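Local coordinates for ESX-1 secretion-associated protein EspB (Mycobacterium marinum, PDB 7P0Z), which is secreted in association with the ESX-1 system and assembles into a seven-subunit, probably channel-like, oligomer, at residues V34-S39 / G148-N153; N45-Q50 / A269-V274; A215-W220 / S263-K268. All coordinates share one frame; numbering follows the deposited sequence.

The three contacts cluster near the middle of an elongated all-helical chain, with centres 12 to 14 Å apart. Contacts 1 and 2 join the PE part to the PPE part; contact 3 lies within the PPE part. Contact 1 lays the loop before helix 42-81 on the start of helix 149-166. Contact 2 lays the chain after helix 244-268 on helix 42-81. Contact 3 pairs helices 181-224 and 244-268, and it is nested inside the loop closed by contact 2. Contact 1 closes before contact 3 opens, while contacts 1 and 2 cross along the chain. Ser39 of contact 1 packs on Gln218 and Tyr265 of contact 3. Helix 42-81 also reaches a second subunit at contact 2.

Contact 1: V34-S39 / G148-N153; sequences VPQAPS and GTSMVN
Pro35, Gln36 and Pro38 of the extended loop before helix 42-81 lie against the first turn of helix 149-166, where the PE and PPE parts of this helical protein meet. Gly148 is the N-cap residue of that helix. Ser150 points its side chain at the loop. Its OG accepts the backbone N-H of Gln36, with N to OG 3.0 Å and an N-H...O angle of 154°. The CB of Gln36 rests beside the same hydroxyl, at 3.5 Å from Ser150 OG. Ser150 OG also bonds to Asp146, so this oxygen has two polar partners.

The Met151 chain bends at chi2 (-95°), which carries its methyl to the two prolines. Met151 CE lies 4.0 Å from Pro38 CD, and the two side chains cross at a slant. Pro35 CB is a looser neighbour of the same methyl. Leu51 of helix 42-81 and Met214 of helix 181-224 also pack on Met151. Pro38 CB lies 4.0 Å from the backbone N of Gly148. The thioether methyl also sits against the backbone, with Met151 CE 3.4 Å from Gln36 O.

Contact 2: N45-Q50 / A269-V274; sequences NNAAEQ and ADLEPV
Ala47 is the first residue of the 45-50 helical segment to touch the chain that leaves helix 244-268. Its methyl points at that chain and meets two things there. Ala47 CB lies 3.6 Å from the carbonyl oxygen of Ala269, the first residue to leave helical geometry. It also lies 3.9 Å from Leu271 CD1. The same Leu271 methyl reaches the helix backbone, with CD1 4.0 Å from Ala47 O. The chain runs close to the helix here, with the CA atoms of Ala47 and Ala269 6.0 Å apart, consistent with the small alanine side chain.

One turn later, Gln50 carries most of the remaining contact. Its CG stands opposite the backbone N (chi1 179°), and the chain then bends at chi2 (58°). This lays the aliphatic part across Leu271, with Gln50 CG 3.9 Å from Leu271 CB. The amide goes on to Pro273 and crosses it at a slant. Gln50 NE2 approaches Pro273 CA to 3.5 Å, and it is 3.7 Å from Pro273 CB. No hydrogen bond joins the two segments, which meet mainly by van der Waals packing. The amide nitrogen of Gln50 instead bonds to Gln166 of a second subunit, and weakly to Ser54 of its own chain. The contact thus borders a subunit interface, where Leu163 of that subunit also packs on Gln50.

Within the chain, segment 269-274, which has no regular secondary structure, runs along helix 42-81 and is also held by helix 181-224. Met214 of helix 181-224 touches Ala47, Ala269 and Leu271, while Gln210 of the same helix bonds to Glu272 O.

Contact 3: A215-W220 / S263-K268; sequences AQLQLW and SEYNTK
Leu217 and Tyr265 lie at the centre of an antiparallel helix pair in the PPE part. The short axes of 215-220 and 263-268 run at 174° and 10.7 Å apart. The main apolar contact is a CH-pi interaction. Leu217 CD2 sits over one face of the tyrosine ring, 4.2 Å from its centroid and offset toward the rim. Leu217 CG is 3.9 Å from Tyr265 CD2. Further along, Leu217 CD2 also touches Lys268 CB.

Trp220 and Glu264 pack near the margin. The Glu264 side chain crosses the indole at about a right angle, and its CG comes within 3.3 Å of Trp220 CH2.

The polar link is a single hydrogen bond. Tyr265 has CG anti to the backbone N (chi1 -162°), which sends the ring across to the neighbouring helix, where its hydroxyl meets the Gln218 amide. Amide and ring planes stand perpendicular. The other end of that amide is held by Gln147, which probably helps to turn the carbonyl toward the tyrosine. The hydroxyl is the donor and approaches nearly in line with the C=O bond (175°), with Tyr265 OH 2.5 Å from Gln218 OE1.

Contact 1: V34-S39 / G148-N153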
# COMPACT_ATOMS: atom_id res chain seq x y z
N VAL A 34 -13.48 27.60 -25.43
CA VAL A 34 -12.86 28.04 -24.18
C VAL A 34 -13.90 27.95 -23.08
O VAL A 34 -14.94 28.59 -23.18
CB VAL A 34 -12.31 29.46 -24.30
CG1 VAL A 34 -11.87 29.93 -22.97
CG2 VAL A 34 -11.19 29.48 -25.26
N PRO A 35 -13.66 27.16 -22.04
CA PRO A 35 -14.68 26.97 -21.00
C PRO A 35 -14.71 28.16 -20.04
O PRO A 35 -13.67 28.62 -19.58
CB PRO A 35 -14.22 25.70 -20.30
CG PRO A 35 -12.74 25.73 -20.46
CD PRO A 35 -12.43 26.43 -21.74
N GLN A 36 -15.90 28.63 -19.73
CA GLN A 36 -16.06 29.76 -18.82
C GLN A 36 -16.28 29.28 -17.40
O GLN A 36 -16.63 28.13 -17.15
CB GLN A 36 -17.21 30.65 -19.24
CG GLN A 36 -17.23 30.95 -20.69
CD GLN A 36 -15.94 31.56 -21.15
OE1 GLN A 36 -15.29 32.27 -20.41
NE2 GLN A 36 -15.57 31.28 -22.38
N ALA A 37 -16.07 30.19 -16.47
CA ALA A 37 -16.28 29.88 -15.07
C ALA A 37 -17.75 29.62 -14.82
O ALA A 37 -18.60 30.37 -15.30
CB ALA A 37 -15.80 31.02 -14.20
N PRO A 38 -18.10 28.56 -14.11
CA PRO A 38 -19.51 28.27 -13.86
C PRO A 38 -20.21 29.31 -13.01
O PRO A 38 -21.42 29.49 -13.15
CB PRO A 38 -19.46 26.91 -13.16
CG PRO A 38 -18.10 26.40 -13.38
CD PRO A 38 -17.21 27.56 -13.52
N SER A 39 -19.50 30.00 -12.13
CA SER A 39 -20.10 30.97 -11.25
C SER A 39 -19.17 32.17 -11.17
O SER A 39 -18.28 32.34 -12.00
CB SER A 39 -20.35 30.37 -9.86
OG SER A 39 -19.17 30.34 -9.12
N GLY A 148 -22.48 26.41 -15.73
CA GLY A 148 -21.78 25.24 -16.19
C GLY A 148 -22.11 24.75 -17.58
O GLY A 148 -21.66 23.67 -17.94
N THR A 149 -22.87 25.49 -18.38
CA THR A 149 -23.19 24.97 -19.69
C THR A 149 -21.96 24.93 -20.59
O THR A 149 -21.79 23.99 -21.37
CB THR A 149 -24.30 25.78 -20.35
OG1 THR A 149 -23.89 27.14 -20.48
CG2 THR A 149 -25.51 25.70 -19.50
N SER A 150 -21.10 25.93 -20.49
CA SER A 150 -19.92 25.91 -21.32
C SER A 150 -18.95 24.82 -20.86
O SER A 150 -18.22 24.27 -21.67
CB SER A 150 -19.23 27.26 -21.34
OG SER A 150 -18.63 27.52 -20.10
N MET A 151 -18.97 24.48 -19.58
CA MET A 151 -18.22 23.33 -19.12
C MET A 151 -18.72 22.06 -19.76
O MET A 151 -17.92 21.18 -20.12
CB MET A 151 -18.30 23.21 -17.61
CG MET A 151 -17.52 24.25 -16.92
SD MET A 151 -15.89 23.69 -16.49
CE MET A 151 -15.15 25.25 -16.06
N VAL A 152 -20.03 21.92 -19.90
CA VAL A 152 -20.57 20.71 -20.49
C VAL A 152 -20.26 20.65 -21.98
O VAL A 152 -19.95 19.59 -22.51
CB VAL A 152 -22.07 20.61 -20.20
CG1 VAL A 152 -22.64 19.39 -20.82
CG2 VAL A 152 -22.28 20.55 -18.73
N ASN A 153 -20.32 21.79 -22.67
CA ASN A 153 -19.92 21.79 -24.07
C ASN A 153 -18.46 21.42 -24.23
O ASN A 153 -18.10 20.63 -25.10
CB ASN A 153 -20.19 23.15 -24.70
CG ASN A 153 -21.65 23.53 -24.66
OD1 ASN A 153 -22.53 22.68 -24.62
ND2 ASN A 153 -21.91 24.82 -24.66

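Contact 2: N45-Q50 / A269-V274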
# COMPACT_ATOMS: atom_id res chain seq x y z
N ASN A 45 -13.28 30.60 -11.18
CA ASN A 45 -12.49 31.22 -12.22
C ASN A 45 -11.13 30.55 -12.34
O ASN A 45 -10.64 30.33 -13.45
CB ASN A 45 -12.32 32.70 -11.94
CG ASN A 45 -11.69 33.42 -13.08
OD1 ASN A 45 -10.54 33.85 -13.00
ND2 ASN A 45 -12.42 33.56 -14.16
N ASN A 46 -10.53 30.21 -11.21
CA ASN A 46 -9.28 29.47 -11.23
C ASN A 46 -9.44 28.14 -11.95
O ASN A 46 -8.58 27.75 -12.73
CB ASN A 46 -8.80 29.22 -9.82
CG ASN A 46 -8.22 30.42 -9.20
OD1 ASN A 46 -8.27 31.50 -9.76
ND2 ASN A 46 -7.67 30.26 -8.02
N ALA A 47 -10.53 27.44 -11.68
CA ALA A 47 -10.75 26.15 -12.31
C ALA A 47 -10.92 26.30 -13.82
O ALA A 47 -10.37 25.52 -14.59
CB ALA A 47 -11.96 25.47 -11.70
N ALA A 48 -11.67 27.30 -14.24
CA ALA A 48 -11.85 27.51 -15.66
C ALA A 48 -10.53 27.84 -16.33
O ALA A 48 -10.25 27.36 -17.43
CB ALA A 48 -12.87 28.61 -15.91
N GLU A 49 -9.71 28.65 -15.68
CA GLU A 49 -8.43 28.98 -16.28
C GLU A 49 -7.49 27.79 -16.31
O GLU A 49 -6.75 27.60 -17.27
CB GLU A 49 -7.81 30.15 -15.55
CG GLU A 49 -8.12 31.43 -16.22
CD GLU A 49 -8.19 32.57 -15.27
OE1 GLU A 49 -7.62 32.45 -14.16
OE2 GLU A 49 -8.80 33.60 -15.61
N GLN A 50 -7.52 26.96 -15.27
CA GLN A 50 -6.74 25.74 -15.28
C GLN A 50 -7.15 24.84 -16.44
O GLN A 50 -6.29 24.29 -17.13
CB GLN A 50 -6.91 25.00 -13.96
CG GLN A 50 -6.15 23.69 -13.85
CD GLN A 50 -4.66 23.84 -14.05
OE1 GLN A 50 -3.95 24.29 -13.17
NE2 GLN A 50 -4.17 23.46 -15.21
N ALA A 269 -12.72 22.47 -6.20
CA ALA A 269 -12.50 23.14 -7.46
C ALA A 269 -11.04 23.40 -7.74
O ALA A 269 -10.72 24.24 -8.57
CB ALA A 269 -13.26 24.46 -7.50
N ASP A 270 -10.15 22.72 -7.06
CA ASP A 270 -8.72 22.86 -7.29
C ASP A 270 -8.29 21.72 -8.21
O ASP A 270 -8.09 20.60 -7.77
CB ASP A 270 -7.97 22.83 -5.97
CG ASP A 270 -6.67 23.55 -6.04
OD1 ASP A 270 -6.63 24.64 -6.63
OD2 ASP A 270 -5.69 23.03 -5.49
N LEU A 271 -8.16 22.03 -9.49
CA LEU A 271 -7.97 21.01 -10.51
C LEU A 271 -6.51 20.73 -10.76
O LEU A 271 -5.68 21.63 -10.75
CB LEU A 271 -8.64 21.42 -11.81
CG LEU A 271 -10.14 21.47 -11.65
CD1 LEU A 271 -10.79 21.92 -12.93
CD2 LEU A 271 -10.64 20.11 -11.22
N GLU A 272 -6.20 19.46 -10.96
CA GLU A 272 -4.86 19.08 -11.33
C GLU A 272 -4.53 19.59 -12.73
O GLU A 272 -5.37 19.54 -13.62
CB GLU A 272 -4.73 17.57 -11.32
CG GLU A 272 -4.76 17.01 -9.95
CD GLU A 272 -3.43 17.12 -9.28
OE1 GLU A 272 -2.57 16.24 -9.51
OE2 GLU A 272 -3.24 18.08 -8.53
N PRO A 273 -3.33 20.10 -12.94
CA PRO A 273 -2.88 20.36 -14.31
C PRO A 273 -2.65 19.06 -15.06
O PRO A 273 -2.44 18.00 -14.48
CB PRO A 273 -1.58 21.12 -14.11
CG PRO A 273 -1.12 20.70 -12.80
CD PRO A 273 -2.30 20.45 -11.96
N VAL A 274 -2.69 19.16 -16.37
CA VAL A 274 -2.51 18.02 -17.25
C VAL A 274 -1.24 18.26 -18.04
O VAL A 274 -1.21 19.16 -18.88
CB VAL A 274 -3.70 17.84 -18.20
CG1 VAL A 274 -3.49 16.66 -19.11
CG2 VAL A 274 -4.96 17.66 -17.41

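Contact 3: A215-W220 / S263-K268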
# COMPACT_ATOMS: atom_id res chain seq x y z
N ALA A 215 -18.99 20.99 -13.54
CA ALA A 215 -20.42 21.21 -13.70
C ALA A 215 -21.21 20.59 -12.55
O ALA A 215 -22.13 21.21 -12.00
CB ALA A 215 -20.88 20.66 -15.04
N GLN A 216 -20.88 19.36 -12.17
CA GLN A 216 -21.61 18.75 -11.07
C GLN A 216 -21.36 19.47 -9.76
O GLN A 216 -22.25 19.54 -8.92
CB GLN A 216 -21.26 17.28 -10.95
CG GLN A 216 -21.68 16.53 -12.14
CD GLN A 216 -23.11 16.85 -12.51
OE1 GLN A 216 -23.37 17.52 -13.50
NE2 GLN A 216 -24.05 16.38 -11.70
N LEU A 217 -20.15 19.99 -9.57
CA LEU A 217 -19.87 20.76 -8.38
C LEU A 217 -20.72 22.01 -8.33
O LEU A 217 -21.22 22.39 -7.26
CB LEU A 217 -18.40 21.14 -8.34
CG LEU A 217 -17.97 21.83 -7.04
CD1 LEU A 217 -18.14 20.91 -5.84
CD2 LEU A 217 -16.57 22.38 -7.14
N GLN A 218 -20.89 22.67 -9.46
CA GLN A 218 -21.74 23.85 -9.49
C GLN A 218 -23.16 23.50 -9.10
O GLN A 218 -23.79 24.22 -8.31
CB GLN A 218 -21.70 24.49 -10.86
CG GLN A 218 -22.49 25.76 -10.96
CD GLN A 218 -21.94 26.87 -10.08
OE1 GLN A 218 -20.77 26.87 -9.73
NE2 GLN A 218 -22.78 27.82 -9.73
N LEU A 219 -23.70 22.41 -9.62
CA LEU A 219 -25.05 22.02 -9.23
C LEU A 219 -25.13 21.70 -7.75
O LEU A 219 -26.08 22.10 -7.06
CB LEU A 219 -25.52 20.84 -10.06
CG LEU A 219 -25.69 21.17 -11.52
CD1 LEU A 219 -26.35 20.02 -12.22
CD2 LEU A 219 -26.47 22.43 -11.69
N TRP A 220 -24.17 20.95 -7.24
CA TRP A 220 -24.19 20.54 -5.84
C TRP A 220 -24.15 21.75 -4.93
O TRP A 220 -24.88 21.82 -3.93
CB TRP A 220 -23.01 19.63 -5.58
CG TRP A 220 -22.81 19.33 -4.18
CD1 TRP A 220 -23.33 18.29 -3.51
CD2 TRP A 220 -22.03 20.07 -3.26
NE1 TRP A 220 -22.92 18.32 -2.21
CE2 TRP A 220 -22.12 19.41 -2.03
CE3 TRP A 220 -21.26 21.22 -3.35
CZ2 TRP A 220 -21.48 19.87 -0.91
CZ3 TRP A 220 -20.64 21.67 -2.24
CH2 TRP A 220 -20.75 21.01 -1.03
N SER A 263 -16.32 26.26 1.58
CA SER A 263 -15.06 25.56 1.79
C SER A 263 -14.99 24.31 0.93
O SER A 263 -13.95 24.03 0.31
CB SER A 263 -14.89 25.19 3.26
OG SER A 263 -15.83 24.21 3.62
N GLU A 264 -16.07 23.54 0.89
CA GLU A 264 -16.13 22.40 -0.01
C GLU A 264 -15.84 22.82 -1.45
O GLU A 264 -15.03 22.21 -2.15
CB GLU A 264 -17.50 21.76 0.07
CG GLU A 264 -17.59 20.39 -0.49
CD GLU A 264 -17.21 19.35 0.50
OE1 GLU A 264 -17.15 19.68 1.70
OE2 GLU A 264 -17.02 18.20 0.11
N TYR A 265 -16.51 23.87 -1.89
CA TYR A 265 -16.36 24.35 -3.25
C TYR A 265 -14.92 24.73 -3.54
O TYR A 265 -14.40 24.44 -4.61
CB TYR A 265 -17.26 25.55 -3.47
CG TYR A 265 -17.54 25.89 -4.88
CD1 TYR A 265 -16.74 26.77 -5.57
CD2 TYR A 265 -18.64 25.37 -5.53
CE1 TYR A 265 -17.01 27.11 -6.87
CE2 TYR A 265 -18.93 25.71 -6.81
CZ TYR A 265 -18.12 26.57 -7.48
OH TYR A 265 -18.42 26.89 -8.78
N ASN A 266 -14.28 25.41 -2.60
CA ASN A 266 -12.95 25.91 -2.87
C ASN A 266 -11.94 24.79 -2.91
O ASN A 266 -10.98 24.86 -3.66
CB ASN A 266 -12.58 26.94 -1.83
CG ASN A 266 -13.28 28.23 -2.06
OD1 ASN A 266 -13.92 28.42 -3.08
ND2 ASN A 266 -13.20 29.13 -1.09
N THR A 267 -12.14 23.75 -2.11
CA THR A 267 -11.12 22.73 -2.20
C THR A 267 -11.35 21.80 -3.37
O THR A 267 -10.40 21.38 -4.02
CB THR A 267 -11.03 21.95 -0.90
OG1 THR A 267 -12.28 21.33 -0.63
CG2 THR A 267 -10.68 22.89 0.20
N LYS A 268 -12.60 21.45 -3.66
CA LYS A 268 -12.81 20.52 -4.75
C LYS A 268 -12.63 21.16 -6.11
O LYS A 268 -12.38 20.45 -7.08
CB LYS A 268 -14.19 19.91 -4.66
CG LYS A 268 -14.32 18.95 -3.55
CD LYS A 268 -15.56 18.16 -3.68
CE LYS A 268 -15.67 17.25 -2.51
NZ LYS A 268 -14.54 16.33 -2.47